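Local atomic coordinates of dihydropyrimidinase (Brevibacillus agri, PDB entry 3SFW), a protein that catalyses the reversible hydrolytic ring opening of dihydropyrimidines and carries a two-zinc centre in an amidohydrolase barrel. Residues 278-283 with 319-324; 323-328 with 333-338. One frame throughout, in Å; residues are numbered along the deposited sequence.

From the N terminus, the chain first passes residues 278-283, in the loop between helices 265-269 and 295-305. It then runs through helix 295-305 and strand 311-312 to reach 319-324. Interaction 1 closes this longer excursion. Interaction 2 follows at once, closing a short loop between 323-328 and 333-338. The two loops neither nest nor cross. They follow one another and share Gly-323 and Gln-324, at helix 321-325. The short helix thus touches the 278-283 turn through Phe-321 and the 333-338 strip through Lys-325. The contacts also meet directly: Ala-283 O packs on Lys-325 CD, 3.2 Å away. Both lie on the same side of the chain's centre, with their own centres about 7 Å apart.

Interaction 1 (278-283 with 319-324); sequences PDFEGA and FNFSGQ
The Phe-321 ring slides past the Phe-280 ring, with only slight overlap between the two. This is an offset, near-parallel aromatic pair. It joins the loop after helix 265-269 to the short helix 321-325, at the surface of the amidohydrolase TIM-barrel domain. The ring centroids are 5.8 Å apart and the planes differ by 26°. The closest carbons are Phe-280 CD2 and Phe-321 CE1, at 3.5 Å. Phe-321 holds CG anti to the backbone N (chi1 -176°), which carries the ring out to the 278-283 turn.

Residues 278 to 281 form a type I' beta turn, closed by the bond from Glu-281 N to Pro-278 O. Asp-279 and Phe-280, its two central residues, both have positive phi. The carbonyl O of Phe-280 lies in the plane of the Phe-321 ring, at the edge, 3.3 Å from Phe-321 CE1. The same oxygen accepts the backbone bond from Ala-283 N. Ala-283 CB sits over one face of the Phe-280 ring, toward the rim, and also meets the edge of Phe-321. The Glu-281 chain is bent at chi2 and turns its carboxylate back to Phe-321. The carboxylate plane stands 62° from the ring plane. Glu-281 OE1 forms a salt bridge with Lys-284 NZ, and Lys-284 also makes a cation-pi contact with Phe-321.

With an alanine at Phe-321, the Phe-280 ring would probably lose its aromatic neighbour and Lys-284 its cation-pi partner. Asp-414 binds the backbone N of both Phe-321 and Ser-322. Glu-281 OE2 approaches the Phe-321 ring obliquely, 3.6 Å from Phe-321 CE2.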
ATOM      1  N   PRO A 278      -8.896 -36.519  11.970  1.00 21.23           N
ATOM      2  CA  PRO A 278      -8.120 -37.597  12.598  1.00 23.59           C
ATOM      3  C   PRO A 278      -8.061 -38.907  11.758  1.00 22.66           C
ATOM      4  O   PRO A 278      -8.682 -39.013  10.674  1.00 19.88           O
ATOM      5  CB  PRO A 278      -8.876 -37.828  13.924  1.00 21.96           C
ATOM      6  CG  PRO A 278     -10.324 -37.549  13.564  1.00 23.79           C
ATOM      7  CD  PRO A 278     -10.273 -36.424  12.494  1.00 22.71           C
ATOM      8  N   ASP A 279      -7.273 -39.877  12.233  1.00 22.41           N
ATOM      9  CA  ASP A 279      -7.261 -41.198  11.609  1.00 21.87           C
ATOM     10  C   ASP A 279      -6.644 -41.086  10.207  1.00 19.91           C
ATOM     11  O   ASP A 279      -7.119 -41.744   9.280  1.00 20.79           O
ATOM     12  CB  ASP A 279      -8.694 -41.727  11.410  1.00 27.08           C
ATOM     13  CG  ASP A 279      -9.395 -42.074  12.710  1.00 32.96           C
ATOM     14  OD1 ASP A 279      -8.755 -42.672  13.592  1.00 35.18           O
ATOM     15  OD2 ASP A 279     -10.616 -41.799  12.802  1.00 36.85           O
ATOM     16  N   PHE A 280      -5.712 -40.148  10.059  1.00 19.76           N
ATOM     17  CA  PHE A 280      -5.019 -39.884   8.784  1.00 18.79           C
ATOM     18  C   PHE A 280      -5.896 -39.221   7.739  1.00 20.99           C
ATOM     19  O   PHE A 280      -5.407 -38.981   6.596  1.00 18.94           O
ATOM     20  CB  PHE A 280      -4.420 -41.177   8.213  1.00 19.14           C
ATOM     21  CG  PHE A 280      -3.294 -40.959   7.207  1.00 17.48           C
ATOM     22  CD1 PHE A 280      -2.192 -40.185   7.532  1.00 15.62           C
ATOM     23  CD2 PHE A 280      -3.404 -41.464   5.911  1.00 17.86           C
ATOM     24  CE1 PHE A 280      -1.137 -39.976   6.592  1.00 15.76           C
ATOM     25  CE2 PHE A 280      -2.352 -41.238   4.945  1.00 17.41           C
ATOM     26  CZ  PHE A 280      -1.233 -40.488   5.312  1.00 16.82           C
ATOM     27  N   GLU A 281      -7.160 -38.915   8.073  1.00 18.32           N
ATOM     28  CA  GLU A 281      -8.097 -38.371   7.053  1.00 18.79           C
ATOM     29  C   GLU A 281      -7.590 -37.054   6.482  1.00 16.84           C
ATOM     30  O   GLU A 281      -7.871 -36.718   5.308  1.00 15.40           O
ATOM     31  CB  GLU A 281      -9.523 -38.163   7.595  1.00 19.78           C
ATOM     32  CG  GLU A 281     -10.298 -39.440   7.792  1.00 23.16           C
ATOM     33  CD  GLU A 281     -10.928 -39.992   6.507  1.00 25.92           C
ATOM     34  OE1 GLU A 281     -11.660 -39.267   5.801  1.00 26.05           O
ATOM     35  OE2 GLU A 281     -10.814 -41.213   6.301  1.00 32.34           O
ATOM     36  N   GLY A 282      -6.801 -36.354   7.291  1.00 16.03           N
ATOM     37  CA  GLY A 282      -6.179 -35.083   6.901  1.00 15.12           C
ATOM     38  C   GLY A 282      -5.348 -35.228   5.613  1.00 16.63           C
ATOM     39  O   GLY A 282      -5.188 -34.243   4.876  1.00 15.84           O
ATOM     40  N   ALA A 283      -4.796 -36.426   5.371  1.00 14.75           N
ATOM     41  CA  ALA A 283      -3.922 -36.647   4.182  1.00 16.08           C
ATOM     42  C   ALA A 283      -4.708 -36.475   2.880  1.00 15.31           C
ATOM     43  O   ALA A 283      -4.129 -36.154   1.827  1.00 13.66           O
ATOM     44  CB  ALA A 283      -3.276 -38.016   4.214  1.00 15.66           C
ATOM     45  N   PHE A 319      -4.611 -38.690  -5.955  1.00 13.22           N
ATOM     46  CA  PHE A 319      -4.010 -39.934  -5.454  1.00 14.32           C
ATOM     47  C   PHE A 319      -5.034 -40.566  -4.533  1.00 13.29           C
ATOM     48  O   PHE A 319      -5.631 -39.874  -3.687  1.00 14.94           O
ATOM     49  CB  PHE A 319      -2.760 -39.602  -4.643  1.00 16.17           C
ATOM     50  CG  PHE A 319      -1.682 -38.912  -5.438  1.00 14.91           C
ATOM     51  CD1 PHE A 319      -0.830 -39.653  -6.265  1.00 15.99           C
ATOM     52  CD2 PHE A 319      -1.527 -37.518  -5.377  1.00 16.40           C
ATOM     53  CE1 PHE A 319       0.151 -39.013  -7.049  1.00 13.85           C
ATOM     54  CE2 PHE A 319      -0.506 -36.857  -6.135  1.00 15.23           C
ATOM     55  CZ  PHE A 319       0.363 -37.622  -6.933  1.00 14.77           C
ATOM     56  N   ASN A 320      -5.231 -41.871  -4.667  1.00 15.72           N
ATOM     57  CA  ASN A 320      -6.096 -42.573  -3.740  1.00 14.79           C
ATOM     58  C   ASN A 320      -5.648 -42.389  -2.289  1.00 14.77           C
ATOM     59  O   ASN A 320      -4.460 -42.367  -1.969  1.00 14.67           O
ATOM     60  CB  ASN A 320      -6.115 -44.071  -4.074  1.00 13.53           C
ATOM     61  CG  ASN A 320      -6.788 -44.346  -5.365  1.00 15.64           C
ATOM     62  OD1 ASN A 320      -7.998 -44.202  -5.477  1.00 15.89           O
ATOM     63  ND2 ASN A 320      -5.998 -44.694  -6.394  1.00 15.77           N
ATOM     64  N   PHE A 321      -6.628 -42.339  -1.403  1.00 13.21           N
ATOM     65  CA  PHE A 321      -6.366 -42.317   0.019  1.00 11.73           C
ATOM     66  C   PHE A 321      -5.710 -43.637   0.428  1.00 14.42           C
ATOM     67  O   PHE A 321      -4.674 -43.636   1.100  1.00 16.48           O
ATOM     68  CB  PHE A 321      -7.680 -42.184   0.766  1.00 13.98           C
ATOM     69  CG  PHE A 321      -7.496 -42.059   2.269  1.00 15.45           C
ATOM     70  CD1 PHE A 321      -6.617 -41.135   2.798  1.00 18.15           C
ATOM     71  CD2 PHE A 321      -8.197 -42.888   3.137  1.00 20.42           C
ATOM     72  CE1 PHE A 321      -6.458 -40.996   4.177  1.00 22.43           C
ATOM     73  CE2 PHE A 321      -8.055 -42.737   4.518  1.00 23.37           C
ATOM     74  CZ  PHE A 321      -7.187 -41.799   5.030  1.00 23.26           C
ATOM     75  N   SER A 322      -6.296 -44.741  -0.012  1.00 16.48           N
ATOM     76  CA  SER A 322      -5.697 -46.051   0.263  1.00 19.84           C
ATOM     77  C   SER A 322      -4.476 -46.280  -0.637  1.00 17.90           C
ATOM     78  O   SER A 322      -4.524 -46.076  -1.885  1.00 20.16           O
ATOM     79  CB  SER A 322      -6.725 -47.171   0.073  1.00 23.49           C
ATOM     80  OG  SER A 322      -6.099 -48.436   0.148  1.00 27.82           O
ATOM     81  N   GLY A 323      -3.374 -46.679  -0.023  1.00 19.22           N
ATOM     82  CA  GLY A 323      -2.191 -47.012  -0.790  1.00 17.82           C
ATOM     83  C   GLY A 323      -1.339 -45.787  -1.085  1.00 18.56           C
ATOM     84  O   GLY A 323      -0.178 -45.706  -0.641  1.00 21.02           O
ATOM     85  N   GLN A 324      -1.903 -44.819  -1.831  1.00 16.63           N
ATOM     86  CA  GLN A 324      -1.089 -43.751  -2.340  1.00 14.71           C
ATOM     87  C   GLN A 324      -0.898 -42.673  -1.287  1.00 11.66           C
ATOM     88  O   GLN A 324       0.223 -42.365  -0.932  1.00 13.59           O
ATOM     89  CB  GLN A 324      -1.700 -43.164  -3.638  1.00 13.11           C
ATOM     90  CG  GLN A 324      -1.587 -44.153  -4.793  1.00 17.34           C
ATOM     91  CD  GLN A 324      -2.096 -43.567  -6.077  1.00 15.99           C
ATOM     92  OE1 GLN A 324      -3.295 -43.285  -6.209  1.00 17.72           O
ATOM     93  NE2 GLN A 324      -1.197 -43.370  -7.036  1.00 14.91           N
TER

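Interaction 2 (323-328 with 333-338); sequences GQKELG and TKIPNG
Lys-325 bends at chi2 (-71°) and is then fully extended, so its ammonium reaches past Ile-335 to the backbone of residues 336 to 338. CG lies beside the backbone N (chi1 -72°), anti to the carbonyl carbon. NZ donates to two carbonyls of the strip. Gly-338 O accepts from Lys-325 NZ at 2.8 Å, with NZ tilted 19° from its carbonyl plane. Pro-336 O accepts from Lys-325 NZ at 2.9 Å, and there NZ lies almost in line with the C=O bond. These two bonds fix the end of a buried chain. They also provide polar partners for its charge.

Nearer the backbone, Lys-325 CD touches Ile-335 CG2 at 3.6 Å, and the two side chains cross at about a right angle. The Pro-336 ring meets the helix backbone, with Pro-336 CD 3.2 Å from Gln-324 O. That oxygen also accepts the backbone bond from Leu-327 N. Leu-327 CB flanks the proline more loosely.

The backbones come closest at Gly-328 and Ile-335, whose CA atoms are 3.9 Å apart. Gly-328 CA rests on Ile-335 CG1 at 3.6 Å. A CB on Gly-328 would run into Ile-335 CG1, which is consistent with glycine at this point.

Asn-337, whose CB points away from 323-328, bonds Ser-288 OG through OD1. Gly-338 pairs by backbone bonds with Val-286, near the zinc site. The arrangement is a lysine from a short helix bridging two backbone carbonyls of the following loop, in the TIM-barrel fold and close to the two-zinc site of this amidohydrolase.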
ATOM      1  N   GLY A 323      -3.374 -46.679  -0.023  1.00 19.22           N
ATOM      2  CA  GLY A 323      -2.191 -47.012  -0.790  1.00 17.82           C
ATOM      3  C   GLY A 323      -1.339 -45.787  -1.085  1.00 18.56           C
ATOM      4  O   GLY A 323      -0.178 -45.706  -0.641  1.00 21.02           O
ATOM      5  N   GLN A 324      -1.903 -44.819  -1.831  1.00 16.63           N
ATOM      6  CA  GLN A 324      -1.089 -43.751  -2.340  1.00 14.71           C
ATOM      7  C   GLN A 324      -0.898 -42.673  -1.287  1.00 11.66           C
ATOM      8  O   GLN A 324       0.223 -42.365  -0.932  1.00 13.59           O
ATOM      9  CB  GLN A 324      -1.700 -43.164  -3.638  1.00 13.11           C
ATOM     10  CG  GLN A 324      -1.587 -44.153  -4.793  1.00 17.34           C
ATOM     11  CD  GLN A 324      -2.096 -43.567  -6.077  1.00 15.99           C
ATOM     12  OE1 GLN A 324      -3.295 -43.285  -6.209  1.00 17.72           O
ATOM     13  NE2 GLN A 324      -1.197 -43.370  -7.036  1.00 14.91           N
ATOM     14  N   LYS A 325      -1.986 -42.104  -0.758  1.00 13.61           N
ATOM     15  CA  LYS A 325      -1.776 -41.101   0.270  1.00 14.26           C
ATOM     16  C   LYS A 325      -1.049 -41.756   1.479  1.00 15.80           C
ATOM     17  O   LYS A 325      -0.264 -41.098   2.157  1.00 16.17           O
ATOM     18  CB  LYS A 325      -3.095 -40.464   0.767  1.00 15.39           C
ATOM     19  CG  LYS A 325      -3.800 -39.492  -0.254  1.00 14.20           C
ATOM     20  CD  LYS A 325      -3.019 -38.173  -0.437  1.00 12.89           C
ATOM     21  CE  LYS A 325      -3.728 -37.219  -1.462  1.00 12.88           C
ATOM     22  NZ  LYS A 325      -2.986 -35.932  -1.523  1.00 11.95           N
ATOM     23  N   GLU A 326      -1.307 -43.049   1.684  1.00 19.13           N
ATOM     24  CA  GLU A 326      -0.683 -43.819   2.789  1.00 17.16           C
ATOM     25  C   GLU A 326       0.829 -43.970   2.685  1.00 19.51           C
ATOM     26  O   GLU A 326       1.493 -44.258   3.683  1.00 17.30           O
ATOM     27  CB  GLU A 326      -1.339 -45.199   2.913  1.00 18.51           C
ATOM     28  CG  GLU A 326      -2.834 -45.155   3.255  1.00 21.72           C
ATOM     29  CD  GLU A 326      -3.366 -46.557   3.573  1.00 23.42           C
ATOM     30  OE1 GLU A 326      -3.502 -47.385   2.626  1.00 22.43           O
ATOM     31  OE2 GLU A 326      -3.488 -46.859   4.786  1.00 27.68           O
ATOM     32  N   LEU A 327       1.411 -43.649   1.533  1.00 18.01           N
ATOM     33  CA  LEU A 327       2.855 -43.566   1.487  1.00 18.99           C
ATOM     34  C   LEU A 327       3.359 -42.597   2.557  1.00 20.54           C
ATOM     35  O   LEU A 327       4.522 -42.687   2.995  1.00 21.17           O
ATOM     36  CB  LEU A 327       3.336 -43.133   0.091  1.00 16.95           C
ATOM     37  CG  LEU A 327       3.054 -44.159  -1.014  1.00 20.01           C
ATOM     38  CD1 LEU A 327       3.325 -43.470  -2.355  1.00 16.15           C
ATOM     39  CD2 LEU A 327       3.985 -45.400  -0.860  1.00 22.25           C
ATOM     40  N   GLY A 328       2.502 -41.663   2.982  1.00 18.11           N
ATOM     41  CA  GLY A 328       2.918 -40.658   3.971  1.00 15.82           C
ATOM     42  C   GLY A 328       2.508 -40.908   5.432  1.00 19.53           C
ATOM     43  O   GLY A 328       2.620 -40.016   6.270  1.00 18.83           O
ATOM     44  N   THR A 333       5.802 -35.504   4.752  1.00 16.30           N
ATOM     45  CA  THR A 333       6.584 -35.120   3.562  1.00 19.22           C
ATOM     46  C   THR A 333       6.512 -36.167   2.459  1.00 19.37           C
ATOM     47  O   THR A 333       6.842 -35.888   1.305  1.00 20.24           O
ATOM     48  CB  THR A 333       8.083 -34.790   3.865  1.00 20.38           C
ATOM     49  OG1 THR A 333       8.811 -35.999   4.120  1.00 20.47           O
ATOM     50  CG2 THR A 333       8.274 -33.736   4.990  1.00 20.14           C
ATOM     51  N   LYS A 334       6.081 -37.377   2.796  1.00 17.72           N
ATOM     52  CA  LYS A 334       5.940 -38.432   1.800  1.00 18.97           C
ATOM     53  C   LYS A 334       4.517 -38.663   1.340  1.00 14.58           C
ATOM     54  O   LYS A 334       4.246 -39.610   0.604  1.00 15.93           O
ATOM     55  CB  LYS A 334       6.555 -39.745   2.300  1.00 20.19           C
ATOM     56  CG  LYS A 334       8.072 -39.590   2.518  1.00 22.25           C
ATOM     57  CD  LYS A 334       8.727 -40.933   2.860  1.00 30.56           C
ATOM     58  CE  LYS A 334      10.244 -40.732   2.989  1.00 30.22           C
ATOM     59  NZ  LYS A 334      10.798 -41.739   3.943  1.00 38.11           N
ATOM     60  N   ILE A 335       3.586 -37.829   1.786  1.00 15.17           N
ATOM     61  CA  ILE A 335       2.199 -37.940   1.280  1.00 13.57           C
ATOM     62  C   ILE A 335       2.231 -37.292  -0.130  1.00 14.82           C
ATOM     63  O   ILE A 335       2.702 -36.181  -0.255  1.00 15.26           O
ATOM     64  CB  ILE A 335       1.170 -37.114   2.137  1.00 15.42           C
ATOM     65  CG1 ILE A 335       1.131 -37.561   3.624  1.00 16.09           C
ATOM     66  CG2 ILE A 335      -0.194 -37.243   1.533  1.00 15.70           C
ATOM     67  CD1 ILE A 335       0.315 -36.601   4.532  1.00 14.87           C
ATOM     68  N   PRO A 336       1.884 -38.067  -1.181  1.00 14.95           N
ATOM     69  CA  PRO A 336       1.900 -37.463  -2.512  1.00 14.98           C
ATOM     70  C   PRO A 336       0.932 -36.271  -2.530  1.00 15.92           C
ATOM     71  O   PRO A 336      -0.179 -36.356  -2.003  1.00 16.75           O
ATOM     72  CB  PRO A 336       1.432 -38.599  -3.432  1.00 16.17           C
ATOM     73  CG  PRO A 336       0.760 -39.647  -2.482  1.00 19.23           C
ATOM     74  CD  PRO A 336       1.543 -39.511  -1.217  1.00 15.51           C
ATOM     75  N   ASN A 337       1.421 -35.120  -2.974  1.00 13.54           N
ATOM     76  CA  ASN A 337       0.645 -33.851  -2.856  1.00 12.61           C
ATOM     77  C   ASN A 337      -0.326 -33.718  -4.041  1.00 14.53           C
ATOM     78  O   ASN A 337       0.079 -33.854  -5.202  1.00 13.27           O
ATOM     79  CB  ASN A 337       1.574 -32.626  -2.943  1.00 12.99           C
ATOM     80  CG  ASN A 337       2.418 -32.381  -1.706  1.00 12.88           C
ATOM     81  OD1 ASN A 337       3.001 -31.320  -1.612  1.00 15.92           O
ATOM     82  ND2 ASN A 337       2.567 -33.372  -0.809  1.00 14.92           N
ATOM     83  N   GLY A 338      -1.592 -33.448  -3.767  1.00 11.87           N
ATOM     84  CA  GLY A 338      -2.582 -33.229  -4.849  1.00 10.62           C
ATOM     85  C   GLY A 338      -3.975 -33.633  -4.453  1.00 14.60           C
ATOM     86  O   GLY A 338      -4.177 -34.588  -3.682  1.00 13.41           O
TER